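Local coordinates for putative cell surface hydrolase (Lactobacillus plantarum, PDB 3LP5), which probably acts as a cell-surface hydrolase of the alpha/beta-hydrolase superfamily, although its substrate is unknown, at residues A[26-32]-A[224-228]; A[34-40]-A[58-64]; A[8-13]-A[102-108]; A[128-134]-A[165-171]. One frame throughout, in Å; residues are numbered along the deposited sequence.

Contact 1. Residues A[26-32]-A[224-228]; sequences ELGKETP and VSLIR. With NA (sodium ion), chain C.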
loop_
_atom_site.group_PDB
_atom_site.type_symbol
_atom_site.label_atom_id
_atom_site.label_comp_id
_atom_site.label_asym_id
_atom_site.label_seq_id
_atom_site.Cartn_x
_atom_site.Cartn_y
_atom_site.Cartn_z
ATOM N N GLU A 26 10.481 12.136 -1.709
ATOM C CA GLU A 26 11.274 12.133 -0.506
ATOM C C GLU A 26 11.890 10.771 -0.246
ATOM O O GLU A 26 13.042 10.700 0.127
ATOM C CB GLU A 26 10.428 12.616 0.661
ATOM C CG GLU A 26 10.679 14.111 0.911
ATOM C CD GLU A 26 10.368 15.045 -0.293
ATOM O OE1 GLU A 26 11.314 15.753 -0.776
ATOM O OE2 GLU A 26 9.163 15.088 -0.740
ATOM N N LEU A 27 11.154 9.687 -0.485
ATOM C CA LEU A 27 11.710 8.370 -0.306
ATOM C C LEU A 27 12.989 8.219 -1.191
ATOM O O LEU A 27 14.036 7.710 -0.735
ATOM C CB LEU A 27 10.634 7.333 -0.653
ATOM C CG LEU A 27 11.001 5.865 -0.498
ATOM C CD1 LEU A 27 11.477 5.557 0.909
ATOM C CD2 LEU A 27 9.851 4.897 -0.941
ATOM N N GLY A 28 12.918 8.710 -2.428
ATOM C CA GLY A 28 14.096 8.670 -3.341
ATOM C C GLY A 28 15.302 9.454 -2.845
ATOM O O GLY A 28 16.430 8.942 -2.838
ATOM N N LYS A 29 15.060 10.676 -2.388
ATOM C CA LYS A 29 16.068 11.469 -1.772
ATOM C C LYS A 29 16.608 10.909 -0.463
ATOM O O LYS A 29 17.795 10.971 -0.250
ATOM C CB LYS A 29 15.560 12.888 -1.576
ATOM C CG LYS A 29 15.503 13.638 -2.893
ATOM C CD LYS A 29 15.494 15.132 -2.716
ATOM C CE LYS A 29 14.081 15.665 -2.882
ATOM N NZ LYS A 29 14.085 17.149 -2.611
ATOM N N GLU A 30 15.778 10.373 0.419
ATOM C CA GLU A 30 16.321 9.870 1.691
ATOM C C GLU A 30 17.031 8.507 1.570
ATOM O O GLU A 30 17.963 8.258 2.303
ATOM C CB GLU A 30 15.266 9.813 2.813
ATOM C CG GLU A 30 14.756 11.190 3.303
ATOM C CD GLU A 30 15.838 12.012 3.995
ATOM O OE1 GLU A 30 16.388 11.534 5.018
ATOM O OE2 GLU A 30 16.147 13.135 3.529
ATOM N N THR A 31 16.606 7.640 0.666
ATOM C CA THR A 31 17.311 6.372 0.483
ATOM C C THR A 31 18.708 6.578 -0.163
ATOM O O THR A 31 18.831 7.231 -1.203
ATOM C CB THR A 31 16.496 5.393 -0.384
ATOM O OG1 THR A 31 16.131 6.043 -1.610
ATOM C CG2 THR A 31 15.236 4.910 0.355
ATOM N N PRO A 32 19.768 6.049 0.474
ATOM C CA PRO A 32 21.126 6.202 -0.042
ATOM C C PRO A 32 21.278 5.566 -1.422
ATOM O O PRO A 32 21.936 6.122 -2.254
ATOM C CB PRO A 32 21.996 5.472 1.004
ATOM C CG PRO A 32 21.157 5.418 2.258
ATOM C CD PRO A 32 19.730 5.242 1.706
ATOM N N VAL A 224 7.971 8.415 5.544
ATOM C CA VAL A 224 9.158 7.968 4.733
ATOM C C VAL A 224 10.136 7.241 5.663
ATOM O O VAL A 224 10.690 6.213 5.277
ATOM C CB VAL A 224 9.851 9.180 4.048
ATOM C CG1 VAL A 224 11.268 8.831 3.484
ATOM C CG2 VAL A 224 8.939 9.659 2.914
ATOM N N SER A 225 10.273 7.712 6.916
ATOM C CA SER A 225 11.174 7.054 7.829
ATOM C C SER A 225 10.670 5.582 8.074
ATOM O O SER A 225 11.455 4.659 8.100
ATOM C CB SER A 225 11.255 7.793 9.154
ATOM O OG SER A 225 12.158 7.122 10.040
ATOM N N LEU A 226 9.363 5.392 8.184
ATOM C CA LEU A 226 8.795 4.074 8.496
ATOM C C LEU A 226 8.859 3.154 7.314
ATOM O O LEU A 226 8.996 1.924 7.456
ATOM C CB LEU A 226 7.347 4.215 8.982
ATOM C CG LEU A 226 7.200 4.954 10.329
ATOM C CD1 LEU A 226 5.737 5.282 10.526
ATOM C CD2 LEU A 226 7.726 4.143 11.530
ATOM N N ILE A 227 8.662 3.728 6.133
ATOM C CA ILE A 227 8.708 2.928 4.923
ATOM C C ILE A 227 10.119 2.379 4.828
ATOM O O ILE A 227 10.312 1.150 4.658
ATOM C CB ILE A 227 8.368 3.716 3.634
ATOM C CG1 ILE A 227 6.886 4.069 3.553
ATOM C CG2 ILE A 227 8.869 2.982 2.386
ATOM C CD1 ILE A 227 6.586 5.170 2.497
ATOM N N ARG A 228 11.090 3.256 5.004
ATOM C CA ARG A 228 12.517 2.795 5.017
ATOM C C ARG A 228 12.838 1.701 6.073
ATOM O O ARG A 228 13.422 0.669 5.755
ATOM C CB ARG A 228 13.443 3.972 5.165
ATOM C CG ARG A 228 13.479 4.819 3.913
ATOM C CD ARG A 228 14.367 6.053 4.129
ATOM N NE ARG A 228 15.745 5.642 4.437
ATOM C CZ ARG A 228 16.606 6.360 5.141
ATOM N NH1 ARG A 228 16.275 7.556 5.604
ATOM N NH2 ARG A 228 17.842 5.904 5.322
HETATM NA NA NA C . 17.541 6.899 -3.268
HETATM O O HOH W 1 16.401 6.732 -5.330
#

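Contact 2. Residues A[34-40]-A[58-64]; sequences KHSVLKL and DNEPFIV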
loop_
_atom_site.group_PDB
_atom_site.type_symbol
_atom_site.label_atom_id
_atom_site.label_comp_id
_atom_site.label_asym_id
_atom_site.label_seq_id
_atom_site.Cartn_x
_atom_site.Cartn_y
_atom_site.Cartn_z
ATOM N N LYS A 34 20.188 4.557 -5.251
ATOM C CA LYS A 34 19.297 5.063 -6.297
ATOM C C LYS A 34 18.283 3.948 -6.601
ATOM O O LYS A 34 18.689 2.811 -6.878
ATOM C CB LYS A 34 20.090 5.483 -7.552
ATOM C CG LYS A 34 19.298 6.306 -8.554
ATOM C CD LYS A 34 19.897 6.250 -9.973
ATOM C CE LYS A 34 18.769 6.138 -11.103
ATOM N NZ LYS A 34 17.952 4.816 -11.249
ATOM N N HIS A 35 16.975 4.241 -6.491
ATOM C CA HIS A 35 15.939 3.300 -6.902
ATOM C C HIS A 35 15.303 3.836 -8.182
ATOM O O HIS A 35 14.891 4.986 -8.240
ATOM C CB HIS A 35 14.865 3.139 -5.827
ATOM C CG HIS A 35 15.378 2.611 -4.519
ATOM N ND1 HIS A 35 15.375 1.265 -4.207
ATOM C CD2 HIS A 35 15.881 3.249 -3.431
ATOM C CE1 HIS A 35 15.881 1.097 -2.996
ATOM N NE2 HIS A 35 16.184 2.282 -2.499
ATOM N N SER A 36 15.268 3.020 -9.236
ATOM C CA SER A 36 14.727 3.548 -10.492
ATOM C C SER A 36 13.191 3.609 -10.345
ATOM O O SER A 36 12.633 2.955 -9.470
ATOM C CB SER A 36 15.288 2.770 -11.692
ATOM O OG SER A 36 15.020 1.388 -11.582
ATOM N N VAL A 37 12.517 4.484 -11.073
ATOM C CA VAL A 37 11.066 4.635 -10.934
ATOM C C VAL A 37 10.369 4.372 -12.276
ATOM O O VAL A 37 10.577 5.101 -13.206
ATOM C CB VAL A 37 10.686 6.028 -10.457
ATOM C CG1 VAL A 37 9.146 6.211 -10.434
ATOM C CG2 VAL A 37 11.291 6.334 -9.089
ATOM N N LEU A 38 9.569 3.304 -12.358
ATOM C CA LEU A 38 8.714 3.031 -13.507
ATOM C C LEU A 38 7.246 3.297 -13.125
ATOM O O LEU A 38 6.831 2.895 -12.026
ATOM C CB LEU A 38 8.839 1.555 -13.831
ATOM C CG LEU A 38 7.948 1.023 -14.915
ATOM C CD1 LEU A 38 8.329 1.540 -16.308
ATOM C CD2 LEU A 38 7.935 -0.514 -14.861
ATOM N N LYS A 39 6.474 4.003 -13.961
ATOM C CA LYS A 39 5.065 4.332 -13.628
ATOM C C LYS A 39 4.158 3.764 -14.664
ATOM O O LYS A 39 4.377 4.025 -15.862
ATOM C CB LYS A 39 4.784 5.844 -13.595
ATOM C CG LYS A 39 5.446 6.581 -12.474
ATOM C CD LYS A 39 4.550 7.721 -11.926
ATOM C CE LYS A 39 5.271 8.542 -10.785
ATOM N NZ LYS A 39 6.470 9.315 -11.285
ATOM N N LEU A 40 3.142 3.017 -14.213
ATOM C CA LEU A 40 2.101 2.474 -15.083
ATOM C C LEU A 40 0.810 3.154 -14.694
ATOM O O LEU A 40 0.501 3.309 -13.477
ATOM C CB LEU A 40 1.924 0.968 -14.896
ATOM C CG LEU A 40 2.854 -0.039 -15.554
ATOM C CD1 LEU A 40 4.369 0.154 -15.111
ATOM C CD2 LEU A 40 2.337 -1.522 -15.257
ATOM N N ASP A 58 19.243 -2.708 -11.407
ATOM C CA ASP A 58 18.566 -2.265 -10.148
ATOM C C ASP A 58 17.829 -3.496 -9.539
ATOM O O ASP A 58 16.925 -4.049 -10.167
ATOM C CB ASP A 58 17.619 -1.079 -10.463
ATOM C CG ASP A 58 16.929 -0.478 -9.216
ATOM O OD1 ASP A 58 17.092 -0.973 -8.072
ATOM O OD2 ASP A 58 16.185 0.510 -9.394
ATOM N N ASN A 59 18.259 -3.906 -8.333
ATOM C CA ASN A 59 17.715 -5.034 -7.590
ATOM C C ASN A 59 16.384 -4.645 -6.867
ATOM O O ASN A 59 15.644 -5.506 -6.439
ATOM C CB ASN A 59 18.699 -5.458 -6.485
ATOM C CG ASN A 59 20.042 -5.986 -7.019
ATOM O OD1 ASN A 59 20.171 -6.444 -8.192
ATOM N ND2 ASN A 59 21.068 -5.962 -6.123
ATOM N N GLU A 60 16.121 -3.351 -6.721
ATOM C CA GLU A 60 14.952 -2.879 -5.951
ATOM C C GLU A 60 14.268 -1.673 -6.594
ATOM O O GLU A 60 14.271 -0.552 -6.039
ATOM C CB GLU A 60 15.385 -2.581 -4.529
ATOM C CG GLU A 60 14.259 -2.513 -3.580
ATOM C CD GLU A 60 14.801 -2.562 -2.175
ATOM O OE1 GLU A 60 14.787 -3.654 -1.571
ATOM O OE2 GLU A 60 15.323 -1.512 -1.718
ATOM N N PRO A 61 13.695 -1.884 -7.808
ATOM C CA PRO A 61 13.061 -0.752 -8.448
ATOM C C PRO A 61 11.709 -0.431 -7.791
ATOM O O PRO A 61 11.056 -1.328 -7.231
ATOM C CB PRO A 61 12.856 -1.233 -9.896
ATOM C CG PRO A 61 12.804 -2.756 -9.766
ATOM C CD PRO A 61 13.762 -3.070 -8.684
ATOM N N PHE A 62 11.342 0.853 -7.852
ATOM C CA PHE A 62 10.046 1.316 -7.402
ATOM C C PHE A 62 9.155 1.267 -8.619
ATOM O O PHE A 62 9.477 1.864 -9.664
ATOM C CB PHE A 62 10.127 2.781 -6.932
ATOM C CG PHE A 62 10.916 3.004 -5.636
ATOM C CD1 PHE A 62 11.263 1.940 -4.790
ATOM C CD2 PHE A 62 11.260 4.305 -5.247
ATOM C CE1 PHE A 62 11.952 2.146 -3.583
ATOM C CE2 PHE A 62 11.988 4.528 -4.048
ATOM C CZ PHE A 62 12.327 3.452 -3.225
ATOM N N ILE A 63 8.042 0.583 -8.520
ATOM C CA ILE A 63 7.087 0.594 -9.613
ATOM C C ILE A 63 5.744 1.196 -9.108
ATOM O O ILE A 63 5.146 0.646 -8.175
ATOM C CB ILE A 63 6.935 -0.817 -10.150
ATOM C CG1 ILE A 63 8.316 -1.386 -10.561
ATOM C CG2 ILE A 63 5.985 -0.814 -11.347
ATOM C CD1 ILE A 63 8.206 -2.917 -11.024
ATOM N N VAL A 64 5.299 2.341 -9.668
ATOM C CA VAL A 64 4.019 2.928 -9.260
ATOM C C VAL A 64 2.998 2.376 -10.217
ATOM O O VAL A 64 3.216 2.415 -11.436
ATOM C CB VAL A 64 4.030 4.475 -9.381
ATOM C CG1 VAL A 64 2.615 5.126 -9.032
ATOM C CG2 VAL A 64 5.102 5.042 -8.467
HETATM O O HOH W 2 18.255 0.328 -6.099
#

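Contact 3. Residues A[8-13]-A[102-108]; sequences IMVPGS and ALGHSNG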
loop_
_atom_site.group_PDB
_atom_site.type_symbol
_atom_site.label_atom_id
_atom_site.label_comp_id
_atom_site.label_asym_id
_atom_site.label_seq_id
_atom_site.Cartn_x
_atom_site.Cartn_y
_atom_site.Cartn_z
ATOM N N ILE A 8 6.289 -2.346 -5.252
ATOM C CA ILE A 8 5.132 -1.911 -6.072
ATOM C C ILE A 8 4.156 -1.025 -5.278
ATOM O O ILE A 8 3.715 -1.424 -4.233
ATOM C CB ILE A 8 4.419 -3.134 -6.706
ATOM C CG1 ILE A 8 5.478 -3.990 -7.439
ATOM C CG2 ILE A 8 3.316 -2.663 -7.680
ATOM C CD1 ILE A 8 5.031 -5.425 -7.963
ATOM N N MET A 9 3.922 0.216 -5.736
ATOM C CA MET A 9 3.215 1.225 -4.937
ATOM C C MET A 9 1.941 1.629 -5.654
ATOM O O MET A 9 1.951 1.907 -6.872
ATOM C CB MET A 9 4.083 2.476 -4.706
ATOM C CG MET A 9 5.601 2.163 -4.180
ATOM S SD MET A 9 6.670 3.668 -4.182
ATOM C CE MET A 9 7.412 3.414 -5.782
ATOM N N VAL A 10 0.841 1.682 -4.906
ATOM C CA VAL A 10 -0.487 1.941 -5.473
ATOM C C VAL A 10 -1.123 3.027 -4.656
ATOM O O VAL A 10 -1.301 2.894 -3.428
ATOM C CB VAL A 10 -1.436 0.694 -5.393
ATOM C CG1 VAL A 10 -2.837 1.046 -5.959
ATOM C CG2 VAL A 10 -0.839 -0.487 -6.200
ATOM N N PRO A 11 -1.437 4.127 -5.313
ATOM C CA PRO A 11 -1.938 5.261 -4.590
ATOM C C PRO A 11 -3.481 5.218 -4.518
ATOM O O PRO A 11 -4.075 4.238 -4.914
ATOM C CB PRO A 11 -1.419 6.441 -5.432
ATOM C CG PRO A 11 -1.609 5.929 -6.892
ATOM C CD PRO A 11 -1.222 4.411 -6.748
ATOM N N GLY A 12 -4.100 6.226 -3.928
ATOM C CA GLY A 12 -5.543 6.298 -3.749
ATOM C C GLY A 12 -6.183 7.308 -4.690
ATOM O O GLY A 12 -5.740 7.497 -5.819
ATOM N N SER A 13 -7.216 7.991 -4.220
ATOM C CA SER A 13 -7.914 8.960 -5.053
ATOM C C SER A 13 -7.171 10.291 -5.201
ATOM O O SER A 13 -6.147 10.523 -4.542
ATOM C CB SER A 13 -9.299 9.185 -4.469
ATOM O OG SER A 13 -9.181 9.715 -3.168
ATOM N N ALA A 102 4.928 -4.473 -1.310
ATOM C CA ALA A 102 3.800 -3.661 -1.745
ATOM C C ALA A 102 3.568 -2.508 -0.792
ATOM O O ALA A 102 3.636 -2.691 0.428
ATOM C CB ALA A 102 2.562 -4.551 -1.847
ATOM N N LEU A 103 3.317 -1.305 -1.362
ATOM C CA LEU A 103 2.894 -0.161 -0.603
ATOM C C LEU A 103 1.541 0.274 -1.159
ATOM O O LEU A 103 1.412 0.500 -2.371
ATOM C CB LEU A 103 3.878 1.007 -0.728
ATOM C CG LEU A 103 3.503 2.294 0.012
ATOM C CD1 LEU A 103 3.605 2.198 1.503
ATOM C CD2 LEU A 103 4.350 3.520 -0.391
ATOM N N GLY A 104 0.553 0.438 -0.284
ATOM C CA GLY A 104 -0.785 0.939 -0.673
ATOM C C GLY A 104 -1.127 2.195 0.106
ATOM O O GLY A 104 -1.212 2.188 1.357
ATOM N N HIS A 105 -1.331 3.302 -0.604
ATOM C CA HIS A 105 -1.691 4.523 0.083
ATOM C C HIS A 105 -3.185 4.731 -0.023
ATOM O O HIS A 105 -3.760 4.641 -1.104
ATOM C CB HIS A 105 -0.932 5.739 -0.495
ATOM C CG HIS A 105 -1.279 7.023 0.185
ATOM N ND1 HIS A 105 -1.503 8.193 -0.501
ATOM C CD2 HIS A 105 -1.466 7.318 1.501
ATOM C CE1 HIS A 105 -1.815 9.157 0.351
ATOM N NE2 HIS A 105 -1.799 8.654 1.577
ATOM N N SER A 106 -3.824 4.987 1.115
ATOM C CA SER A 106 -5.250 5.330 1.106
ATOM C C SER A 106 -6.011 4.155 0.454
ATOM O O SER A 106 -5.771 3.030 0.835
ATOM C CB SER A 106 -5.446 6.689 0.389
ATOM O OG SER A 106 -6.829 6.996 0.186
ATOM N N ASN A 107 -6.880 4.379 -0.533
ATOM C CA ASN A 107 -7.565 3.249 -1.201
ATOM C C ASN A 107 -6.598 2.247 -1.811
ATOM O O ASN A 107 -6.926 1.077 -2.026
ATOM C CB ASN A 107 -8.450 3.775 -2.312
ATOM C CG ASN A 107 -9.691 4.505 -1.797
ATOM O OD1 ASN A 107 -10.020 4.453 -0.643
ATOM N ND2 ASN A 107 -10.354 5.217 -2.687
ATOM N N GLY A 108 -5.387 2.673 -2.103
ATOM C CA GLY A 108 -4.383 1.725 -2.626
ATOM C C GLY A 108 -4.207 0.510 -1.714
ATOM O O GLY A 108 -3.949 -0.623 -2.183
HETATM O O HOH W 3 -2.867 8.480 -2.739
#

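Contact 4. Residues A[128-134]-A[165-171]; sequences IDRLMTI and SLTVYSI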
loop_
_atom_site.group_PDB
_atom_site.type_symbol
_atom_site.label_atom_id
_atom_site.label_comp_id
_atom_site.label_asym_id
_atom_site.label_seq_id
_atom_site.Cartn_x
_atom_site.Cartn_y
_atom_site.Cartn_z
ATOM N N ILE A 128 4.613 -12.279 -2.321
ATOM C CA ILE A 128 4.769 -10.994 -1.648
ATOM C C ILE A 128 5.453 -11.266 -0.318
ATOM O O ILE A 128 5.159 -12.248 0.312
ATOM C CB ILE A 128 3.434 -10.278 -1.483
ATOM C CG1 ILE A 128 3.626 -8.867 -0.891
ATOM C CG2 ILE A 128 2.426 -11.147 -0.698
ATOM C CD1 ILE A 128 2.386 -8.184 -0.736
ATOM N N ASP A 129 6.400 -10.428 0.064
ATOM C CA ASP A 129 7.122 -10.599 1.332
ATOM C C ASP A 129 6.548 -9.678 2.406
ATOM O O ASP A 129 6.359 -10.080 3.587
ATOM C CB ASP A 129 8.620 -10.244 1.170
ATOM C CG ASP A 129 9.409 -11.281 0.357
ATOM O OD1 ASP A 129 8.848 -12.357 0.010
ATOM O OD2 ASP A 129 10.615 -11.034 0.062
ATOM N N ARG A 130 6.314 -8.428 2.012
ATOM C CA ARG A 130 5.851 -7.388 2.938
ATOM C C ARG A 130 4.831 -6.457 2.263
ATOM O O ARG A 130 4.976 -6.161 1.085
ATOM C CB ARG A 130 7.024 -6.572 3.450
ATOM C CG ARG A 130 7.973 -7.431 4.296
ATOM C CD ARG A 130 8.972 -6.586 5.138
ATOM N NE ARG A 130 9.903 -5.965 4.205
ATOM C CZ ARG A 130 11.116 -6.443 3.939
ATOM N NH1 ARG A 130 11.520 -7.541 4.538
ATOM N NH2 ARG A 130 11.905 -5.823 3.068
ATOM N N LEU A 131 3.787 -6.099 3.013
ATOM C CA LEU A 131 2.752 -5.094 2.681
ATOM C C LEU A 131 2.676 -3.966 3.719
ATOM O O LEU A 131 2.556 -4.212 4.926
ATOM C CB LEU A 131 1.364 -5.770 2.572
ATOM C CG LEU A 131 0.166 -4.810 2.356
ATOM C CD1 LEU A 131 0.268 -4.021 1.001
ATOM C CD2 LEU A 131 -1.112 -5.668 2.524
ATOM N N MET A 132 2.798 -2.734 3.286
ATOM C CA MET A 132 2.474 -1.592 4.166
ATOM C C MET A 132 1.281 -0.839 3.560
ATOM O O MET A 132 1.247 -0.530 2.345
ATOM C CB MET A 132 3.696 -0.672 4.383
ATOM C CG MET A 132 3.451 0.740 5.047
ATOM S SD MET A 132 5.023 1.659 5.380
ATOM C CE MET A 132 5.578 0.731 6.778
ATOM N N THR A 133 0.318 -0.524 4.413
ATOM C CA THR A 133 -0.798 0.303 3.997
ATOM C C THR A 133 -0.809 1.589 4.800
ATOM O O THR A 133 -0.364 1.602 5.985
ATOM C CB THR A 133 -2.164 -0.441 4.073
ATOM O OG1 THR A 133 -2.536 -0.661 5.424
ATOM C CG2 THR A 133 -2.085 -1.829 3.333
ATOM N N ILE A 134 -1.255 2.660 4.162
ATOM C CA ILE A 134 -1.250 3.966 4.835
ATOM C C ILE A 134 -2.653 4.506 4.869
ATOM O O ILE A 134 -3.208 4.859 3.818
ATOM C CB ILE A 134 -0.323 4.981 4.166
ATOM C CG1 ILE A 134 1.128 4.444 4.119
ATOM C CG2 ILE A 134 -0.273 6.262 4.974
ATOM C CD1 ILE A 134 1.908 5.055 2.965
ATOM N N SER A 165 2.610 -16.401 4.682
ATOM C CA SER A 165 3.942 -15.985 5.118
ATOM C C SER A 165 4.171 -14.430 5.044
ATOM O O SER A 165 5.251 -13.962 5.417
ATOM C CB SER A 165 5.010 -16.722 4.312
ATOM O OG SER A 165 4.934 -16.181 2.992
ATOM N N LEU A 166 3.141 -13.660 4.680
ATOM C CA LEU A 166 3.191 -12.171 4.603
ATOM C C LEU A 166 3.336 -11.426 5.930
ATOM O O LEU A 166 2.795 -11.839 6.969
ATOM C CB LEU A 166 1.923 -11.642 3.868
ATOM C CG LEU A 166 1.738 -10.156 3.581
ATOM C CD1 LEU A 166 2.780 -9.570 2.649
ATOM C CD2 LEU A 166 0.364 -9.958 2.971
ATOM N N THR A 167 4.049 -10.303 5.874
ATOM C CA THR A 167 4.215 -9.380 6.988
ATOM C C THR A 167 3.527 -8.094 6.601
ATOM O O THR A 167 3.835 -7.534 5.536
ATOM C CB THR A 167 5.739 -9.111 7.293
ATOM O OG1 THR A 167 6.265 -10.253 7.959
ATOM C CG2 THR A 167 5.908 -8.031 8.283
ATOM N N VAL A 168 2.592 -7.640 7.446
ATOM C CA VAL A 168 1.796 -6.484 7.174
ATOM C C VAL A 168 1.973 -5.380 8.205
ATOM O O VAL A 168 1.840 -5.629 9.439
ATOM C CB VAL A 168 0.287 -6.804 7.049
ATOM C CG1 VAL A 168 -0.511 -5.511 6.710
ATOM C CG2 VAL A 168 0.059 -7.933 5.975
ATOM N N TYR A 169 2.260 -4.169 7.686
ATOM C CA TYR A 169 2.242 -2.898 8.495
ATOM C C TYR A 169 1.096 -1.984 8.074
ATOM O O TYR A 169 0.917 -1.702 6.864
ATOM C CB TYR A 169 3.556 -2.147 8.340
ATOM C CG TYR A 169 4.749 -2.994 8.691
ATOM C CD1 TYR A 169 5.258 -2.988 10.012
ATOM C CD2 TYR A 169 5.378 -3.782 7.728
ATOM C CE1 TYR A 169 6.350 -3.771 10.378
ATOM C CE2 TYR A 169 6.504 -4.575 8.081
ATOM C CZ TYR A 169 6.964 -4.547 9.400
ATOM O OH TYR A 169 8.006 -5.317 9.777
ATOM N N SER A 170 0.275 -1.587 9.039
ATOM C CA SER A 170 -0.824 -0.695 8.768
ATOM C C SER A 170 -0.607 0.613 9.574
ATOM O O SER A 170 -0.666 0.595 10.798
ATOM C CB SER A 170 -2.153 -1.349 9.142
ATOM O OG SER A 170 -3.257 -0.416 8.968
ATOM N N ILE A 171 -0.314 1.710 8.870
ATOM C CA ILE A 171 -0.194 3.057 9.480
ATOM C C ILE A 171 -1.570 3.691 9.506
ATOM O O ILE A 171 -2.286 3.651 8.498
ATOM C CB ILE A 171 0.744 3.934 8.663
ATOM C CG1 ILE A 171 2.195 3.353 8.729
ATOM C CG2 ILE A 171 0.650 5.451 9.063
ATOM C CD1 ILE A 171 3.141 3.888 7.624
HETATM O O HOH W 4 -3.705 1.483 7.005
#

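Contact 1. Residues A[26-32]-A[224-228]
With CG of Leu-27 anti to its backbone N (chi1 -179°) and CG of Arg-228 anti to its carbonyl carbon (chi1 -71°), the two side chains run alongside in opposite senses, Leu-27 CD1 lying 3.7 Å from Arg-228 CG. They join two helices packed on the same side of the alpha/beta-hydrolase sheet, 17-30 and 217-231, whose local axes cross at -62° and approach to 10.1 Å. Leu-27 also lies nearly perpendicular to Ile-227, both of its methyls meeting CG2, while Val-224 CG1 packs on Leu-27 CA at 3.8 Å. Farther out, Arg-228 kinks about its CG-CD bond and lays one guanidinium face against the carbonyl of Glu-30; its NH2 makes a salt bridge with Glu-234. The Glu-30 carboxylate stays beyond salt-bridge range. The helix end and the residues just after it bind a sodium ion through Gly-28 O, both Thr-31 oxygens, a water and Lys-33 O. Thr-31 thus faces two ways: its CG2 touches the Arg-228 chain, and its OG1 lies 2.3 Å from the sodium.

Contact 2. Residues A[34-40]-A[58-64]
His-35 lies over Phe-62 where parallel strands 37-42 and 62-67 of the alpha/beta-hydrolase sheet begin. Its CB sits above the phenyl centre, a CH-pi contact 3.5 Å from the centroid. CG follows, 3.4 Å from Phe-62 CZ, and the two rings form an offset stack with planes 7° apart. CD2 stays over Phe-62 CZ at 3.6 Å. ND1 turns to Glu-60 O, donating a 2.8 Å bond that is nearly straight (169°) and lies in both the imidazole and carbonyl planes. CE1 comes to Glu-60 OE2, whose carboxylate is almost coplanar with the ring; NE2, at the tip, is farther from it. An alanine here would keep CB over the phenyl ring but would probably lose the stacked imidazole and leave Glu-60 O without this donor. Beside it, Asp-58 OD2 accepts from both Ser-36 N and Ser-36 OG, the latter at 2.6 Å, while Asp-58 OD1 closes an Asx turn by accepting from Glu-60 N. Polar side chains thus fix the approach to the strands, and backbone bonds take over beyond it.

Contact 3. Residues A[8-13]-A[102-108]
Val-10 CG1 reaches 3.7 Å from Gly-108 CA, so the end of strand 7-10 packs directly on the turn that follows strand 99-105. That turn carries a Gly-X-Ser-X-Gly sequence and resembles the nucleophile elbow of alpha/beta hydrolases: Ser-106 has the strained backbone angles 59°/-130° expected of a nucleophile, a role that remains an inference. Glycines make the close approach possible. A CB on Gly-108 would run into Val-10 O, and one on Gly-12 would strike Ser-106 OG. The Ser-106 hydroxyl points opposite the backbone N (chi1 172°), and both CB and OG lie 4.2 Å from Gly-12 CA; its CB also sits over one face of the His-105 ring. The His-105 ring swings away from strand 7-10, yet a water links its ND1 to Gly-12 N. On the opposite face of the sheet from Val-10, Met-9 runs obliquely over Leu-103, Met-9 CG 4.0 Å from Leu-103 CB, before its thioether turns away. Parallel backbone bonds, among them His-105 N to Val-10 O at 2.9 Å, hold the strands in register. This pair is central in the sheet, flanked by strands 62-67 and 127-134; Phe-20 and Ile-24 of helix 17-30 cover Met-9, whereas Trp-112 of helix 107-118 packs against Ile-8, Val-10 and Ala-102.

Contact 4. Residues A[128-134]-A[165-171]
Thr-133 OG1 is gripped by a water at 2.9 Å and by Tyr-138 OH; the same water reaches Ser-170 OG at 2.8 Å and donates to Ile-171 O, bridging two hydroxyls that stand 3.6 Å apart. These groups lie near the C-terminal ends of strands 127-134 and 167-172, parallel neighbours joined through helix 150-157 in a beta-alpha-beta unit. On the face with Ile-134, Met-132 starts out extended (chi1 168°), then turns about its CG-SD bond, putting SD 3.7 Å from Ile-171 CD1 and CE 3.8 Å from Tyr-169 CB. Substituting alanine for this methionine would probably open a gap beside Ile-171 and Tyr-169, and against Ile-227 and Tyr-230 of helix 217-231. The Tyr-169 ring meets Arg-130 CD at its edge, while Arg-130 NE bonds to Leu-231 O. At the start of the pair Leu-166 CD1 nestles against Ile-128, 3.7 Å from its CD1, and close to Leu-131 N. Backbone pairing begins with Thr-167 N to Asp-129 O, long at 3.3 Å, and continues to Ile-171 N. At the C-terminal end, therefore, Thr-133 and Ser-170 share a water on one face, while Met-132, Ile-134 and Ile-171 make apolar packing under helix 217-231 on the other.

Contacts 3 and 4 are buried, contact 3 at the centre of the sheet; contact 2, partly exposed, lies toward one edge and contact 4 toward the other. Contact 1, the helix pair above the sheet, is also partly exposed. Contacts 2 and 3 meet through adjacent strands 62-67 and 7-10, with Ile-63 O probably bonded to Met-9 N; contacts 3 and 4 meet through strands 99-105 and 127-134. Contact 1 has no strand pairing but touches all three others: Leu-27 packs on Phe-62, and Ile-227 on Leu-103 and Met-132. Chemistry follows place: metal coordination and a charged rim in contact 1, ring stacking and carboxylate bonds in contact 2, glycine-tight backbone in contact 3, methionine and isoleucine packing in contact 4.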